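Local coordinates for phycocyanobilin lyase subunit beta (Nostoc sp. PCC 7120, PDB 5N3U), which forms, together with its partner subunit CpcE, a lyase that is probably required for attaching the bilin chromophore to the phycocyanin alpha subunit, at residues P35-V40 / T54-L59; P65-Q70 / R84-I89. One frame throughout, in Å; residues are numbered along the deposited sequence.

Contact 1: P35-V40 / T54-L59; sequences PTLIAV and TALVQL
Leu37 and Leu56 pass alongside each other in opposite directions, each reaching across toward the other's helix. The closest approach is at the root of Leu37, where CB lies 3.7 Å from CD1 of Leu56; CD2 of Leu56 is almost as near, so the isopropyl fork of Leu56 straddles that methylene. Leu37 in turn spreads its own two methyls over a small target: CD2 stands 3.9 Å from CB of Ala55, and CD1 is at nearly the same distance. Leu37 CD1 also comes within 4.3 Å of Leu59 CD1, a looser contact one turn along from Ala55. On the other flank, Ile38 crosses Leu56 at about a right angle, its CG1 resting 3.9 Å from CD1 of Leu56. That methyl is thus shared between Leu37 and Ile38.

Leu56 gains this reach because its CG is anti to the carbonyl carbon (chi1 -72°), which carries both methyls out toward residues 35-40. Cutting this side chain back to alanine would remove both methyls and is likely to leave Leu37 CB and Ile38 CG1 without their partner on helix 46-59. The small side chain of Ala55 gives the methyls of Leu37 room to come close to the helix surface.

Behind these side chains, the helical segments run antiparallel at 142°, with axes 10.1 Å apart, and the interface is wholly apolar. Two consecutive helices, 34-40 and 46-59, are paired in this way as a helical hairpin. Ile34, just before the first segment, also touches Leu56 and Leu59. Beyond the hairpin, Ile38 packs on Leu67 of helix 64-69, while Leu56 and Val57 lie against Thr85 of helix 76-89.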
# COMPACT_ATOMS: atom_id res chain seq x y z
N PRO B 35 21.74 -2.03 -13.39
CA PRO B 35 20.80 -2.85 -12.59
C PRO B 35 21.02 -2.79 -11.06
O PRO B 35 20.08 -2.78 -10.29
CB PRO B 35 21.06 -4.26 -13.10
CG PRO B 35 21.71 -4.03 -14.43
CD PRO B 35 22.61 -2.90 -14.20
N THR B 36 22.28 -2.76 -10.64
CA THR B 36 22.58 -2.61 -9.22
C THR B 36 22.10 -1.30 -8.70
O THR B 36 21.54 -1.25 -7.61
CB THR B 36 24.11 -2.81 -8.94
OG1 THR B 36 24.46 -4.12 -9.38
CG2 THR B 36 24.42 -2.76 -7.45
N LEU B 37 22.30 -0.22 -9.43
CA LEU B 37 21.86 1.07 -8.96
C LEU B 37 20.33 1.00 -8.74
O LEU B 37 19.84 1.48 -7.73
CB LEU B 37 22.19 2.22 -9.90
CG LEU B 37 23.75 2.54 -9.95
CD1 LEU B 37 24.14 3.37 -11.14
CD2 LEU B 37 24.18 3.33 -8.70
N ILE B 38 19.62 0.44 -9.72
CA ILE B 38 18.14 0.37 -9.62
C ILE B 38 17.77 -0.47 -8.38
O ILE B 38 16.86 -0.10 -7.59
CB ILE B 38 17.59 -0.20 -10.92
CG1 ILE B 38 17.84 0.87 -11.99
CG2 ILE B 38 16.10 -0.54 -10.77
CD1 ILE B 38 17.69 0.25 -13.33
N ALA B 39 18.47 -1.56 -8.16
CA ALA B 39 18.17 -2.45 -7.05
C ALA B 39 18.35 -1.74 -5.69
O ALA B 39 17.68 -2.08 -4.76
CB ALA B 39 19.05 -3.68 -7.10
N VAL B 40 19.20 -0.73 -5.61
CA VAL B 40 19.39 0.03 -4.40
C VAL B 40 18.07 0.65 -3.93
O VAL B 40 17.88 0.82 -2.74
CB VAL B 40 20.48 1.10 -4.53
CG1 VAL B 40 20.48 2.06 -3.35
CG2 VAL B 40 21.84 0.40 -4.66
N THR B 54 20.77 9.81 -8.37
CA THR B 54 21.69 10.81 -8.96
C THR B 54 22.65 10.19 -9.98
O THR B 54 22.82 10.72 -11.08
CB THR B 54 22.43 11.57 -7.85
OG1 THR B 54 21.43 12.21 -7.07
CG2 THR B 54 23.35 12.69 -8.43
N ALA B 55 23.26 9.08 -9.63
CA ALA B 55 24.07 8.33 -10.51
C ALA B 55 23.34 7.94 -11.79
O ALA B 55 23.89 8.03 -12.91
CB ALA B 55 24.58 7.08 -9.82
N LEU B 56 22.10 7.48 -11.67
CA LEU B 56 21.39 7.07 -12.85
C LEU B 56 21.11 8.24 -13.73
O LEU B 56 21.24 8.14 -14.96
CB LEU B 56 20.09 6.30 -12.50
CG LEU B 56 20.44 4.94 -11.97
CD1 LEU B 56 19.34 4.33 -11.08
CD2 LEU B 56 20.78 3.92 -13.01
N VAL B 57 20.74 9.34 -13.13
CA VAL B 57 20.39 10.50 -13.88
C VAL B 57 21.61 10.98 -14.66
O VAL B 57 21.49 11.40 -15.79
CB VAL B 57 19.89 11.60 -12.97
CG1 VAL B 57 19.72 12.91 -13.68
CG2 VAL B 57 18.53 11.27 -12.39
N GLN B 58 22.80 10.88 -14.05
CA GLN B 58 24.01 11.39 -14.74
C GLN B 58 24.27 10.53 -15.91
O GLN B 58 24.56 11.01 -16.96
CB GLN B 58 25.22 11.45 -13.81
CG GLN B 58 25.22 12.72 -12.93
CD GLN B 58 26.13 12.61 -11.69
OE1 GLN B 58 26.98 11.70 -11.60
NE2 GLN B 58 25.99 13.56 -10.73
N LEU B 59 24.08 9.23 -15.78
CA LEU B 59 24.17 8.38 -16.94
C LEU B 59 23.19 8.74 -18.04
O LEU B 59 23.51 8.60 -19.17
CB LEU B 59 23.97 6.93 -16.54
CG LEU B 59 25.13 6.21 -15.84
CD1 LEU B 59 24.72 4.94 -15.15
CD2 LEU B 59 26.20 5.84 -16.86

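Contact 2: P65-Q70 / R84-I89; sequences PQLLTQ and RTLAAI
Leu67 meets Ile89 tip to tip, CD1 against CD1 at 3.7 Å, and crosses Thr85 at about a right angle, with the same methyl 3.8 Å from Thr85 CG2. Nearer its root, CB of Leu67 packs 3.8 Å from CD2 of Leu86. Leu68 comes at Leu86 on a slant: Leu68 CD2 lies near both methyls of Leu86, 3.9 Å from Leu86 CD2.

The short segments 65-69 and 84-89 run at 147°, close to antiparallel, and these contacts join them in a helical hairpin within the HEAT-repeat region, consistent with the paired antiparallel helices of that fold. The two branches of Thr85 serve different neighbours. With OG1 beside the backbone N (chi1 -59°), CG2 is left anti to that N and directed at Leu67, while OG1 hydrogen-bonds to Ser53 OG and Tyr81 O, so this buried hydroxyl is satisfied without a partner in residues 65-70.

At the end of the first helix, Thr69 OG1 donates to Pro65 O at 2.9 Å, the donor tilted 24° from the carbonyl plane, supplementing the weak backbone bond from Thr69 N. Leu68 also packs on Pro142 of a subunit alpha chain.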
# COMPACT_ATOMS: atom_id res chain seq x y z
N PRO B 65 16.13 2.41 -20.83
CA PRO B 65 15.53 1.12 -21.08
C PRO B 65 15.45 0.20 -19.86
O PRO B 65 14.42 -0.48 -19.63
CB PRO B 65 16.46 0.49 -22.14
CG PRO B 65 16.85 1.66 -22.95
CD PRO B 65 17.11 2.73 -21.90
N GLN B 66 16.54 0.12 -19.11
CA GLN B 66 16.52 -0.69 -17.89
C GLN B 66 15.68 -0.07 -16.79
O GLN B 66 14.94 -0.79 -16.08
CB GLN B 66 17.95 -0.95 -17.42
CG GLN B 66 18.60 -2.11 -18.24
CD GLN B 66 20.08 -2.10 -18.06
OE1 GLN B 66 20.72 -1.12 -18.41
NE2 GLN B 66 20.62 -3.14 -17.49
N LEU B 67 15.76 1.23 -16.62
CA LEU B 67 14.80 1.85 -15.69
C LEU B 67 13.35 1.51 -16.05
O LEU B 67 12.58 1.19 -15.19
CB LEU B 67 14.93 3.30 -15.65
CG LEU B 67 16.11 3.85 -14.84
CD1 LEU B 67 16.38 5.26 -15.28
CD2 LEU B 67 15.82 3.84 -13.35
N LEU B 68 12.97 1.56 -17.33
CA LEU B 68 11.58 1.24 -17.72
C LEU B 68 11.15 -0.20 -17.50
O LEU B 68 9.96 -0.41 -17.34
CB LEU B 68 11.26 1.53 -19.18
CG LEU B 68 11.39 2.96 -19.58
CD1 LEU B 68 11.41 3.18 -21.11
CD2 LEU B 68 10.37 3.80 -18.95
N THR B 69 12.05 -1.16 -17.55
CA THR B 69 11.72 -2.55 -17.48
C THR B 69 12.15 -3.20 -16.17
O THR B 69 11.95 -4.38 -16.01
CB THR B 69 12.38 -3.35 -18.62
OG1 THR B 69 13.79 -3.15 -18.59
CG2 THR B 69 11.89 -2.85 -19.99
N GLN B 70 12.72 -2.45 -15.24
CA GLN B 70 13.08 -2.99 -13.90
C GLN B 70 12.41 -2.15 -12.83
O GLN B 70 13.06 -1.69 -11.87
CB GLN B 70 14.60 -2.96 -13.70
CG GLN B 70 15.25 -3.93 -14.70
CD GLN B 70 16.78 -3.90 -14.71
OE1 GLN B 70 17.42 -3.49 -13.76
NE2 GLN B 70 17.36 -4.25 -15.85
N ARG B 84 10.86 8.88 -10.19
CA ARG B 84 11.55 10.14 -10.03
C ARG B 84 12.82 10.26 -10.95
O ARG B 84 13.12 11.31 -11.50
CB ARG B 84 11.89 10.39 -8.56
CG ARG B 84 12.31 11.85 -8.27
CD ARG B 84 12.34 12.20 -6.77
NE ARG B 84 11.21 11.61 -6.02
CZ ARG B 84 11.25 10.56 -5.20
NH1 ARG B 84 12.34 9.85 -5.01
NH2 ARG B 84 10.13 10.16 -4.59
N THR B 85 13.53 9.18 -11.07
CA THR B 85 14.71 9.10 -11.84
C THR B 85 14.38 9.22 -13.31
O THR B 85 14.99 10.03 -14.04
CB THR B 85 15.40 7.80 -11.58
OG1 THR B 85 15.70 7.71 -10.19
CG2 THR B 85 16.66 7.70 -12.33
N LEU B 86 13.39 8.48 -13.77
CA LEU B 86 12.89 8.70 -15.14
C LEU B 86 12.43 10.08 -15.42
O LEU B 86 12.71 10.63 -16.50
CB LEU B 86 11.73 7.72 -15.45
CG LEU B 86 12.13 6.33 -15.63
CD1 LEU B 86 10.99 5.35 -15.37
CD2 LEU B 86 12.83 6.14 -16.96
N ALA B 87 11.72 10.70 -14.46
CA ALA B 87 11.23 12.04 -14.64
C ALA B 87 12.45 13.01 -14.75
O ALA B 87 12.46 13.86 -15.60
CB ALA B 87 10.35 12.50 -13.45
N ALA B 88 13.47 12.82 -13.93
CA ALA B 88 14.66 13.73 -13.96
C ALA B 88 15.49 13.55 -15.24
O ALA B 88 16.03 14.53 -15.77
CB ALA B 88 15.54 13.40 -12.77
N ILE B 89 15.60 12.33 -15.75
CA ILE B 89 16.27 12.08 -17.02
C ILE B 89 15.47 12.71 -18.15
O ILE B 89 16.06 13.24 -19.08
CB ILE B 89 16.49 10.62 -17.31
CG1 ILE B 89 17.45 10.06 -16.29
CG2 ILE B 89 17.10 10.42 -18.71
CD1 ILE B 89 17.63 8.59 -16.34

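Overall arrangement
Contacts 1 and 2 follow one another along the chain, each pairing a short helix with the longer one after it, and their centres lie about 9 Å apart. The two hairpins stack side by side. Their first helices meet where Pro35 CG approaches Gln66 NE2 at 3.4 Å, and their second helices where Val57 CG2 is 3.7 Å from Ala88 CB. Leu37 and Leu67 occupy equivalent central places, opposite Leu56 and Leu86. The centre of contact 1, partly buried, lies about 18 Å from that of the chain; that of contact 2, buried, about 11 Å. No other chain touches contact 1, whereas residues 65-70 meet one subunit alpha chain and Arg84 hydrogen-bonds to Leu276 of another.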